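Local coordinates for uncharacterized protein (Bordetella bronchiseptica, PDB 4XG0) that probably phosphorylates an acid sugar with ATP, as a member of the DUF1537 kinase family of acid-sugar catabolic pathways, at residues V31-T36 against H79-A84; D133-V138 against A205-V210; V259-T264 against A317-A322; G374-D379 against L387-G392. All blocks are in the same frame, centred on the assembly; numbering follows the deposited sequence.

Interaction 1: residues V31-T36 against H79-A84; sequences VADDLT and HSRPLA
At the C-terminal edge of the parallel sheet of the probable sugar-binding domain, the turn after strand 28-32 meets the loop after strand 73-77, and Asp33 and Asp34 receive Arg81 beside a bound citrate. Arg81 grips Asp33 side-on with two nitrogens, one to each carboxylate oxygen: NE lies 3.0 Å from Asp33 OD2 and NH1 lies 3.1 Å from Asp33 OD1. Both bonds are fairly straight and run near the guanidinium plane, yet the two flat groups are turned 43° apart. Asp33 OD1 is met on its syn side, whereas Asp33 OD2 is approached from above the carboxylate plane. Asp34 comes over one face of the same guanidinium. Its OD2 stands 3.6 Å from Arg81 NH2, with no N-H directed at it, so this long salt bridge rests on charge alone. The guanidinium can reach both acids because the arginine chain, otherwise extended, bends at CG-CD (chi3 -73°). Such loops at the C-terminal ends of parallel strands are where alpha/beta enzymes commonly place their sites, and Arg81 NH1 also hydrogen-bonds citrate, which may mark the acid-sugar pocket. Asp34 is the N-cap of helix 35-47, its OD1 accepting from Gly37 N. In the backbone, Ser80 N donates to Asp33 O at 3.2 Å in a bent hydrogen bond (140°), and Ser80 OG rests 3.5 Å from Asp33 CB while bonding to Glu122. A water donates to Asp33 O and weakly accepts from Arg81 N, linking the two backbones a second time.

Interaction 2: residues D133-V138 against A205-V210; sequences DAIAVV and AAAPVV
Strands 135-139 and 209-212 run parallel as neighbours in the eight-stranded sheet of the N-terminal alpha/beta domain, and 209-212 enters the pairing straight after Pro208. Three backbone bonds hold the strands together, the last two at the buried end. Ala136 uses both of its polar backbone atoms: its N takes Pro208 O at 2.8 Å, and its O accepts from Val210 N at 3.0 Å. Val138 N then meets Val210 O in an almost straight hydrogen bond (174°). Around this ladder the packing is close. Ile135 CA brings its hydrogen to Pro208 O at 3.2 Å, so that this carbonyl receives a CA-H contact beside its N-H bond. On the face carrying Ala136 and Val209, CB of Ala136 lies 4.2 Å from Val209 CG2, and Ile123 and Arg127 of helix 119-130 close over the alanine. On the face of Val137 and Val210, Ile203 of helix 196-205 touches both valines and also Ile135.

The looser side lies where the chain arrives from helix 196-205. Ala207 and Pro208 are exposed, the peptide between them is cis, and side-chain contact across to the partner is thin. Pro208 sets CB beside Ala134 O, 3.9 Å away, while its ring carbons make no apolar contact with the other strand. Ile135 is the hydrophobic link to this outer part: with CG1 beside the backbone N (chi1 -58°), its CG1-CD1 arm runs alongside the alanine methyl, CG1 standing 3.9 Å from Ala207 CB.

Interaction 3: residues V259-T264 against A317-A322; sequences VLVVVT and ALMLLA
Leu318 O receives Val261 N at 2.8 Å in a nearly straight hydrogen bond (169°), and Leu260 CA adds a longer CA-H contact to the same oxygen. Four more backbone bonds continue the parallel ladder, alternating in direction up to Ala322 N on Val263 O. Strands 259-263 and 317-321 are adjacent parallel strands of the mixed sheet of the probable nucleotide-binding domain, with 283-285 beyond 317-321. On the face of Leu260, Val262, Leu318 and Leu320, the CD1 methyl of Leu260 wedges between two leucines, 3.9 Å from Leu318 CB and 4.0 Å from Leu320 CG; Ala343 of helix 334-349 touches Leu260 and Val262. The other face carries Val261, Val263, Met319 and Leu321. Extended through chi1 and chi2 (-176° and 172°), the methionine brings SD to 4.0 Å from Val263 CG2; the bend at chi3 then turns CE away. Leu321 lies alongside the same valine, pointing the same way, with CD1 3.8 Å from Val263 CB. Helix 268-279 packs here through Leu277 on Val261 and Ala274 on Met319 and Leu321. The side chains meet only as hydrocarbon and sulfur, which implies cohesion by backbone hydrogen bonds within the sheet and by hydrophobic burial on its two faces.

Interaction 4: residues G374-D379 against L387-G392; sequences GIALVD and LGTLTG
With CG1 beside the backbone N (chi1 -59°), Ile375 has CG2 anti to that N, which lays that methyl over Gly388 CA at 3.6 Å. Val378 has CG1 anti to its N (chi1 171°), which leaves CG2 beside the N and 3.8 Å from Gly388 CA. Gly388 is thus pressed by two side chains, and Ala376 O comes within 3.1 Å of its CA. On the face of Ala376 and Thr389, the threonine methyl Thr391 CG2 packs 3.7 Å from Ala376 CB, while Thr391 OG1 bonds to Ser373. Backbone pairing is closest at Ala376, whose N reaches Thr389 O at 2.7 Å and whose O accepts from Thr389 N in return. Farther along, Leu387 O is gripped by two successive amides, Val378 N at 2.9 Å and Asp379 N at 3.0 Å, the second in an almost straight line (175°). Leu387 N closes the pair by donating to Asp379 O. Ile375 and Leu390 turn to the face covered by Leu367 of helix 360-369, and Val400 of strand 399-403 touches both. Leu377 and Val378, by contrast, are exposed on the outermost strand within the chain. Two residues set against Leu387, with the register moved by one, make a classic beta bulge in the antiparallel hairpin 374-380/385-391 that edges the mixed sheet of the C-terminal domain.

Interactions 1 and 2 reach the same parallel sheet, the first through the loops at its strand ends, their centres about 22 Å apart; interactions 3 and 4 share the mixed sheet of the other domain, with centres about 19 Å apart. Interactions 2 and 3 are buried parallel strand pairs, joined by backbone bonds and aliphatic side chains, although interaction 2 frays into an exposed loop and interaction 3 has no exposed residue. Interaction 4 is antiparallel and lies at a sheet edge, partly open to solvent, with its register shifted by a bulge. Interaction 1 differs most: loops, ion pairs and a water replace regular pairing, consistent with a place beside a possible ligand pocket.

Interaction 1: residues V31-T36 against H79-A84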
loop_
_atom_site.group_PDB
_atom_site.type_symbol
_atom_site.label_atom_id
_atom_site.label_comp_id
_atom_site.label_asym_id
_atom_site.label_seq_id
_atom_site.Cartn_x
_atom_site.Cartn_y
_atom_site.Cartn_z
ATOM N N VAL A 31 -8.608 12.346 8.922
ATOM C CA VAL A 31 -9.321 13.606 9.139
ATOM C C VAL A 31 -9.487 14.368 7.807
ATOM O O VAL A 31 -8.501 14.845 7.245
ATOM C CB VAL A 31 -8.525 14.511 10.106
ATOM C CG1 VAL A 31 -9.277 15.808 10.366
ATOM C CG2 VAL A 31 -8.252 13.798 11.403
ATOM N N ALA A 32 -10.718 14.456 7.300
ATOM C CA ALA A 32 -11.002 15.185 6.066
ATOM C C ALA A 32 -11.805 16.430 6.336
ATOM O O ALA A 32 -12.617 16.455 7.252
ATOM C CB ALA A 32 -11.758 14.300 5.102
ATOM N N ASP A 33 -11.606 17.467 5.525
ATOM C CA ASP A 33 -12.327 18.696 5.763
ATOM C C ASP A 33 -13.723 18.760 5.133
ATOM O O ASP A 33 -14.456 19.715 5.353
ATOM C CB ASP A 33 -11.465 19.916 5.379
ATOM C CG ASP A 33 -11.212 20.024 3.890
ATOM O OD1 ASP A 33 -11.234 18.994 3.187
ATOM O OD2 ASP A 33 -11.012 21.180 3.424
ATOM N N ASP A 34 -14.137 17.750 4.381
ATOM C CA ASP A 34 -15.506 17.767 3.916
ATOM C C ASP A 34 -16.032 16.343 3.742
ATOM O O ASP A 34 -15.266 15.381 3.798
ATOM C CB ASP A 34 -15.668 18.629 2.658
ATOM C CG ASP A 34 -15.234 17.943 1.396
ATOM O OD1 ASP A 34 -14.522 16.905 1.447
ATOM O OD2 ASP A 34 -15.593 18.485 0.313
ATOM N N LEU A 35 -17.343 16.228 3.580
ATOM C CA LEU A 35 -17.987 14.919 3.534
ATOM C C LEU A 35 -17.576 14.120 2.309
ATOM O O LEU A 35 -17.351 12.915 2.388
ATOM C CB LEU A 35 -19.511 15.099 3.533
ATOM C CG LEU A 35 -20.341 13.816 3.483
ATOM C CD1 LEU A 35 -20.158 13.030 4.771
ATOM C CD2 LEU A 35 -21.815 14.146 3.236
ATOM N N THR A 36 -17.498 14.783 1.166
ATOM C CA THR A 36 -17.173 14.092 -0.062
ATOM C C THR A 36 -15.784 13.462 0.067
ATOM O O THR A 36 -15.575 12.303 -0.276
ATOM C CB THR A 36 -17.227 15.043 -1.275
ATOM O OG1 THR A 36 -18.590 15.397 -1.542
ATOM C CG2 THR A 36 -16.650 14.400 -2.496
ATOM N N HIS A 79 -16.144 19.189 8.522
ATOM C CA HIS A 79 -16.939 20.228 7.826
ATOM C C HIS A 79 -16.338 21.620 7.960
ATOM O O HIS A 79 -17.066 22.578 8.238
ATOM C CB HIS A 79 -18.374 20.309 8.354
ATOM C CG HIS A 79 -18.885 19.041 8.959
ATOM N ND1 HIS A 79 -19.755 18.198 8.295
ATOM C CD2 HIS A 79 -18.690 18.493 10.180
ATOM C CE1 HIS A 79 -20.057 17.181 9.078
ATOM N NE2 HIS A 79 -19.427 17.332 10.230
ATOM N N SER A 80 -15.036 21.744 7.728
ATOM C CA SER A 80 -14.325 22.979 8.064
ATOM C C SER A 80 -13.815 23.793 6.874
ATOM O O SER A 80 -13.230 24.869 7.079
ATOM C CB SER A 80 -13.145 22.635 8.963
ATOM O OG SER A 80 -12.278 21.732 8.300
ATOM N N ARG A 81 -14.055 23.336 5.645
ATOM C CA ARG A 81 -13.485 24.000 4.459
ATOM C C ARG A 81 -13.926 25.476 4.297
ATOM O O ARG A 81 -13.105 26.349 3.973
ATOM C CB ARG A 81 -13.820 23.209 3.196
ATOM C CG ARG A 81 -13.069 23.683 1.957
ATOM C CD ARG A 81 -13.342 22.775 0.785
ATOM N NE ARG A 81 -12.662 21.489 0.924
ATOM C CZ ARG A 81 -12.599 20.564 -0.022
ATOM N NH1 ARG A 81 -11.952 19.430 0.211
ATOM N NH2 ARG A 81 -13.172 20.756 -1.204
ATOM N N PRO A 82 -15.217 25.771 4.539
ATOM C CA PRO A 82 -15.640 27.178 4.434
ATOM C C PRO A 82 -15.543 27.977 5.736
ATOM O O PRO A 82 -16.029 29.114 5.772
ATOM C CB PRO A 82 -17.104 27.063 4.020
ATOM C CG PRO A 82 -17.569 25.803 4.691
ATOM C CD PRO A 82 -16.371 24.868 4.714
ATOM N N LEU A 83 -14.930 27.423 6.777
ATOM C CA LEU A 83 -14.838 28.132 8.058
ATOM C C LEU A 83 -13.663 29.093 8.101
ATOM O O LEU A 83 -12.750 29.003 7.294
ATOM C CB LEU A 83 -14.692 27.155 9.218
ATOM C CG LEU A 83 -15.910 26.266 9.497
ATOM C CD1 LEU A 83 -15.705 25.463 10.779
ATOM C CD2 LEU A 83 -17.194 27.091 9.571
ATOM N N ALA A 84 -13.678 29.995 9.080
ATOM C CA ALA A 84 -12.552 30.883 9.310
ATOM C C ALA A 84 -11.452 30.136 10.050
ATOM O O ALA A 84 -11.714 29.169 10.768
ATOM C CB ALA A 84 -12.992 32.105 10.100
HETATM O O HOH W 1 -16.590 21.589 4.354
#

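Interaction 2: residues D133-V138 against A205-V210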
loop_
_atom_site.group_PDB
_atom_site.type_symbol
_atom_site.label_atom_id
_atom_site.label_comp_id
_atom_site.label_asym_id
_atom_site.label_seq_id
_atom_site.Cartn_x
_atom_site.Cartn_y
_atom_site.Cartn_z
ATOM N N ASP A 133 7.335 15.717 17.773
ATOM C CA ASP A 133 8.219 15.304 16.690
ATOM C C ASP A 133 7.461 15.046 15.383
ATOM O O ASP A 133 8.023 14.467 14.469
ATOM C CB ASP A 133 8.973 14.026 17.080
ATOM C CG ASP A 133 8.054 12.798 17.167
ATOM O OD1 ASP A 133 6.812 12.967 17.215
ATOM O OD2 ASP A 133 8.579 11.661 17.195
ATOM N N ALA A 134 6.206 15.464 15.288
ATOM C CA ALA A 134 5.422 15.147 14.087
ATOM C C ALA A 134 5.944 15.925 12.881
ATOM O O ALA A 134 6.448 17.062 13.006
ATOM C CB ALA A 134 3.938 15.406 14.312
ATOM N N ILE A 135 5.897 15.292 11.721
ATOM C CA ILE A 135 6.265 15.975 10.471
ATOM C C ILE A 135 5.018 15.990 9.606
ATOM O O ILE A 135 4.399 14.937 9.373
ATOM C CB ILE A 135 7.394 15.240 9.715
ATOM C CG1 ILE A 135 8.642 15.117 10.589
ATOM C CG2 ILE A 135 7.699 15.935 8.383
ATOM C CD1 ILE A 135 9.768 14.349 9.946
ATOM N N ALA A 136 4.622 17.162 9.122
ATOM C CA ALA A 136 3.500 17.222 8.183
ATOM C C ALA A 136 4.134 17.122 6.822
ATOM O O ALA A 136 4.937 17.985 6.455
ATOM C CB ALA A 136 2.721 18.543 8.321
ATOM N N VAL A 137 3.775 16.074 6.087
ATOM C CA VAL A 137 4.338 15.793 4.778
ATOM C C VAL A 137 3.255 16.096 3.768
ATOM O O VAL A 137 2.310 15.322 3.581
ATOM C CB VAL A 137 4.805 14.344 4.682
ATOM C CG1 VAL A 137 5.510 14.114 3.328
ATOM C CG2 VAL A 137 5.714 14.007 5.886
ATOM N N VAL A 138 3.399 17.231 3.114
ATOM C CA VAL A 138 2.292 17.830 2.394
ATOM C C VAL A 138 2.443 17.618 0.900
ATOM O O VAL A 138 3.424 18.070 0.267
ATOM C CB VAL A 138 2.225 19.332 2.676
ATOM C CG1 VAL A 138 1.053 19.931 1.977
ATOM C CG2 VAL A 138 2.103 19.584 4.170
ATOM N N ALA A 205 14.971 15.385 7.474
ATOM C CA ALA A 205 15.863 16.535 7.571
ATOM C C ALA A 205 15.112 17.860 7.418
ATOM O O ALA A 205 15.542 18.893 7.952
ATOM C CB ALA A 205 16.971 16.429 6.532
ATOM N N ALA A 206 13.991 17.823 6.700
ATOM C CA ALA A 206 13.216 19.026 6.384
ATOM C C ALA A 206 12.068 19.252 7.364
ATOM O O ALA A 206 11.151 20.018 7.093
ATOM C CB ALA A 206 12.676 18.938 4.954
ATOM N N ALA A 207 12.126 18.580 8.506
ATOM C CA ALA A 207 11.095 18.693 9.522
ATOM C C ALA A 207 10.960 20.151 9.946
ATOM O O ALA A 207 11.923 20.903 9.869
ATOM C CB ALA A 207 11.475 17.830 10.728
ATOM N N PRO A 208 9.785 20.553 10.457
ATOM C CA PRO A 208 8.592 19.780 10.795
ATOM C C PRO A 208 7.480 19.822 9.752
ATOM O O PRO A 208 6.460 19.139 9.925
ATOM C CB PRO A 208 8.090 20.487 12.043
ATOM C CG PRO A 208 8.405 21.932 11.760
ATOM C CD PRO A 208 9.719 21.916 11.021
ATOM N N VAL A 209 7.639 20.621 8.712
ATOM C CA VAL A 209 6.624 20.709 7.679
ATOM C C VAL A 209 7.354 20.785 6.354
ATOM O O VAL A 209 8.272 21.586 6.201
ATOM C CB VAL A 209 5.735 21.950 7.859
ATOM C CG1 VAL A 209 4.736 22.038 6.751
ATOM C CG2 VAL A 209 5.040 21.933 9.192
ATOM N N VAL A 210 6.977 19.943 5.405
ATOM C CA VAL A 210 7.632 19.948 4.106
ATOM C C VAL A 210 6.669 19.562 3.008
ATOM O O VAL A 210 5.820 18.676 3.183
ATOM C CB VAL A 210 8.880 19.018 4.062
ATOM C CG1 VAL A 210 8.496 17.559 4.371
ATOM C CG2 VAL A 210 9.605 19.118 2.715
#

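Interaction 3: residues V259-T264 against A317-A322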
loop_
_atom_site.group_PDB
_atom_site.type_symbol
_atom_site.label_atom_id
_atom_site.label_comp_id
_atom_site.label_asym_id
_atom_site.label_seq_id
_atom_site.Cartn_x
_atom_site.Cartn_y
_atom_site.Cartn_z
ATOM N N VAL A 259 6.937 -13.346 0.455
ATOM C CA VAL A 259 6.012 -13.951 -0.472
ATOM C C VAL A 259 6.766 -15.023 -1.234
ATOM O O VAL A 259 7.859 -14.782 -1.757
ATOM C CB VAL A 259 5.429 -12.900 -1.473
ATOM C CG1 VAL A 259 4.674 -13.616 -2.557
ATOM C CG2 VAL A 259 4.505 -11.972 -0.766
ATOM N N LEU A 260 6.206 -16.228 -1.273
ATOM C CA LEU A 260 6.785 -17.324 -2.014
ATOM C C LEU A 260 6.111 -17.430 -3.386
ATOM O O LEU A 260 4.902 -17.543 -3.461
ATOM C CB LEU A 260 6.542 -18.634 -1.241
ATOM C CG LEU A 260 7.119 -19.874 -1.893
ATOM C CD1 LEU A 260 8.634 -19.757 -2.046
ATOM C CD2 LEU A 260 6.766 -21.103 -1.061
ATOM N N VAL A 261 6.895 -17.394 -4.463
ATOM C CA VAL A 261 6.382 -17.523 -5.812
ATOM C C VAL A 261 6.846 -18.831 -6.468
ATOM O O VAL A 261 8.036 -19.119 -6.515
ATOM C CB VAL A 261 6.822 -16.325 -6.659
ATOM C CG1 VAL A 261 6.246 -16.408 -8.057
ATOM C CG2 VAL A 261 6.450 -15.045 -5.959
ATOM N N VAL A 262 5.886 -19.632 -6.956
ATOM C CA VAL A 262 6.182 -20.932 -7.495
ATOM C C VAL A 262 5.796 -20.898 -8.961
ATOM O O VAL A 262 4.634 -20.616 -9.316
ATOM C CB VAL A 262 5.420 -22.038 -6.759
ATOM C CG1 VAL A 262 5.796 -23.364 -7.334
ATOM C CG2 VAL A 262 5.747 -21.971 -5.287
ATOM N N VAL A 263 6.792 -21.125 -9.804
ATOM C CA VAL A 263 6.615 -21.059 -11.247
ATOM C C VAL A 263 6.933 -22.400 -11.858
ATOM O O VAL A 263 8.094 -22.785 -11.947
ATOM C CB VAL A 263 7.543 -19.999 -11.884
ATOM C CG1 VAL A 263 7.269 -19.851 -13.383
ATOM C CG2 VAL A 263 7.393 -18.690 -11.159
ATOM N N THR A 264 5.892 -23.100 -12.288
ATOM C CA THR A 264 6.047 -24.420 -12.892
ATOM C C THR A 264 5.839 -24.408 -14.394
ATOM O O THR A 264 6.158 -25.390 -15.087
ATOM C CB THR A 264 5.041 -25.415 -12.279
ATOM O OG1 THR A 264 3.713 -24.938 -12.508
ATOM C CG2 THR A 264 5.260 -25.546 -10.813
ATOM N N ALA A 317 10.734 -11.475 -1.480
ATOM C CA ALA A 317 10.148 -12.576 -2.218
ATOM C C ALA A 317 11.153 -13.687 -2.430
ATOM O O ALA A 317 12.338 -13.431 -2.608
ATOM C CB ALA A 317 9.634 -12.077 -3.565
ATOM N N LEU A 318 10.667 -14.925 -2.384
ATOM C CA LEU A 318 11.449 -16.104 -2.759
ATOM C C LEU A 318 10.768 -16.724 -3.976
ATOM O O LEU A 318 9.545 -16.745 -4.025
ATOM C CB LEU A 318 11.459 -17.111 -1.610
ATOM C CG LEU A 318 12.039 -16.606 -0.281
ATOM C CD1 LEU A 318 11.756 -17.580 0.838
ATOM C CD2 LEU A 318 13.508 -16.379 -0.419
ATOM N N MET A 319 11.534 -17.208 -4.951
ATOM C CA MET A 319 10.957 -17.862 -6.121
ATOM C C MET A 319 11.520 -19.259 -6.340
ATOM O O MET A 319 12.727 -19.453 -6.302
ATOM C CB MET A 319 11.146 -17.023 -7.393
ATOM C CG MET A 319 10.484 -17.612 -8.622
ATOM S SD MET A 319 10.535 -16.475 -10.042
ATOM C CE MET A 319 12.290 -16.509 -10.375
ATOM N N LEU A 320 10.627 -20.234 -6.531
ATOM C CA LEU A 320 11.010 -21.564 -7.003
ATOM C C LEU A 320 10.651 -21.691 -8.474
ATOM O O LEU A 320 9.482 -21.568 -8.852
ATOM C CB LEU A 320 10.305 -22.662 -6.208
ATOM C CG LEU A 320 10.133 -22.384 -4.723
ATOM C CD1 LEU A 320 9.451 -23.581 -4.043
ATOM C CD2 LEU A 320 11.465 -22.123 -4.063
ATOM N N LEU A 321 11.666 -21.914 -9.295
ATOM C CA LEU A 321 11.516 -21.972 -10.737
ATOM C C LEU A 321 11.690 -23.403 -11.280
ATOM O O LEU A 321 12.749 -24.013 -11.122
ATOM C CB LEU A 321 12.544 -21.039 -11.374
ATOM C CG LEU A 321 12.467 -20.876 -12.900
ATOM C CD1 LEU A 321 11.057 -20.446 -13.297
ATOM C CD2 LEU A 321 13.528 -19.883 -13.377
ATOM N N ALA A 322 10.655 -23.925 -11.938
ATOM C CA ALA A 322 10.692 -25.286 -12.473
ATOM C C ALA A 322 11.619 -25.388 -13.657
ATOM O O ALA A 322 11.629 -24.506 -14.491
ATOM C CB ALA A 322 9.313 -25.719 -12.900
#

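Interaction 4: residues G374-D379 against L387-G392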
loop_
_atom_site.group_PDB
_atom_site.type_symbol
_atom_site.label_atom_id
_atom_site.label_comp_id
_atom_site.label_asym_id
_atom_site.label_seq_id
_atom_site.Cartn_x
_atom_site.Cartn_y
_atom_site.Cartn_z
ATOM N N GLY A 374 -9.682 -25.199 -1.271
ATOM C CA GLY A 374 -10.069 -24.146 -2.177
ATOM C C GLY A 374 -9.555 -22.825 -1.659
ATOM O O GLY A 374 -8.698 -22.820 -0.783
ATOM N N ILE A 375 -10.068 -21.733 -2.221
ATOM C CA ILE A 375 -9.558 -20.383 -1.968
ATOM C C ILE A 375 -10.740 -19.495 -1.650
ATOM O O ILE A 375 -11.706 -19.399 -2.410
ATOM C CB ILE A 375 -8.830 -19.818 -3.216
ATOM C CG1 ILE A 375 -7.656 -20.721 -3.598
ATOM C CG2 ILE A 375 -8.384 -18.383 -2.980
ATOM C CD1 ILE A 375 -6.951 -20.305 -4.895
ATOM N N ALA A 376 -10.711 -18.841 -0.502
ATOM C CA ALA A 376 -11.767 -17.888 -0.248
ATOM C C ALA A 376 -11.369 -16.575 -0.898
ATOM O O ALA A 376 -10.361 -15.982 -0.542
ATOM C CB ALA A 376 -11.979 -17.711 1.261
ATOM N N LEU A 377 -12.159 -16.116 -1.857
ATOM C CA LEU A 377 -11.721 -14.997 -2.664
ATOM C C LEU A 377 -11.850 -13.679 -1.944
ATOM O O LEU A 377 -12.815 -13.430 -1.210
ATOM C CB LEU A 377 -12.504 -14.929 -3.975
ATOM C CG LEU A 377 -11.964 -15.732 -5.147
ATOM C CD1 LEU A 377 -12.697 -15.356 -6.393
ATOM C CD2 LEU A 377 -10.458 -15.495 -5.332
ATOM N N VAL A 378 -10.898 -12.813 -2.240
ATOM C CA VAL A 378 -10.821 -11.519 -1.616
ATOM C C VAL A 378 -10.909 -10.441 -2.657
ATOM O O VAL A 378 -11.730 -9.537 -2.540
ATOM C CB VAL A 378 -9.514 -11.449 -0.840
ATOM C CG1 VAL A 378 -9.267 -10.089 -0.352
ATOM C CG2 VAL A 378 -9.603 -12.451 0.314
ATOM N N ASP A 379 -10.082 -10.567 -3.693
ATOM C CA ASP A 379 -10.034 -9.605 -4.771
ATOM C C ASP A 379 -9.120 -10.106 -5.890
ATOM O O ASP A 379 -9.000 -11.307 -6.110
ATOM C CB ASP A 379 -9.515 -8.276 -4.231
ATOM C CG ASP A 379 -9.988 -7.115 -5.053
ATOM O OD1 ASP A 379 -11.216 -6.808 -5.000
ATOM O OD2 ASP A 379 -9.131 -6.530 -5.746
ATOM N N LEU A 387 -6.850 -13.121 -6.053
ATOM C CA LEU A 387 -6.205 -13.106 -4.739
ATOM C C LEU A 387 -7.247 -13.522 -3.709
ATOM O O LEU A 387 -8.377 -12.988 -3.678
ATOM C CB LEU A 387 -5.700 -11.707 -4.394
ATOM C CG LEU A 387 -5.155 -11.430 -2.981
ATOM C CD1 LEU A 387 -3.945 -12.248 -2.712
ATOM C CD2 LEU A 387 -4.809 -9.938 -2.894
ATOM N N GLY A 388 -6.867 -14.492 -2.874
ATOM C CA GLY A 388 -7.754 -15.005 -1.849
ATOM C C GLY A 388 -6.923 -15.560 -0.715
ATOM O O GLY A 388 -5.736 -15.280 -0.617
ATOM N N THR A 389 -7.579 -16.301 0.177
ATOM C CA THR A 389 -6.891 -17.020 1.220
ATOM C C THR A 389 -7.219 -18.521 1.158
ATOM O O THR A 389 -8.333 -18.904 0.836
ATOM C CB THR A 389 -7.277 -16.475 2.574
ATOM O OG1 THR A 389 -8.699 -16.477 2.745
ATOM C CG2 THR A 389 -6.771 -15.029 2.702
ATOM N N LEU A 390 -6.255 -19.356 1.517
ATOM C CA LEU A 390 -6.499 -20.793 1.521
ATOM C C LEU A 390 -7.602 -21.173 2.487
ATOM O O LEU A 390 -7.690 -20.687 3.623
ATOM C CB LEU A 390 -5.256 -21.626 1.845
ATOM C CG LEU A 390 -4.101 -21.484 0.861
ATOM C CD1 LEU A 390 -2.876 -22.268 1.292
ATOM C CD2 LEU A 390 -4.541 -21.894 -0.531
ATOM N N THR A 391 -8.449 -22.098 2.041
ATOM C CA THR A 391 -9.388 -22.712 2.956
ATOM C C THR A 391 -9.048 -24.160 3.143
ATOM O O THR A 391 -8.677 -24.852 2.179
ATOM C CB THR A 391 -10.837 -22.590 2.467
ATOM O OG1 THR A 391 -11.045 -23.445 1.345
ATOM C CG2 THR A 391 -11.116 -21.177 2.044
ATOM N N GLY A 392 -9.165 -24.611 4.388
ATOM C CA GLY A 392 -8.844 -25.980 4.737
ATOM C C GLY A 392 -7.353 -26.223 4.853
ATOM O O GLY A 392 -6.526 -25.412 4.449
#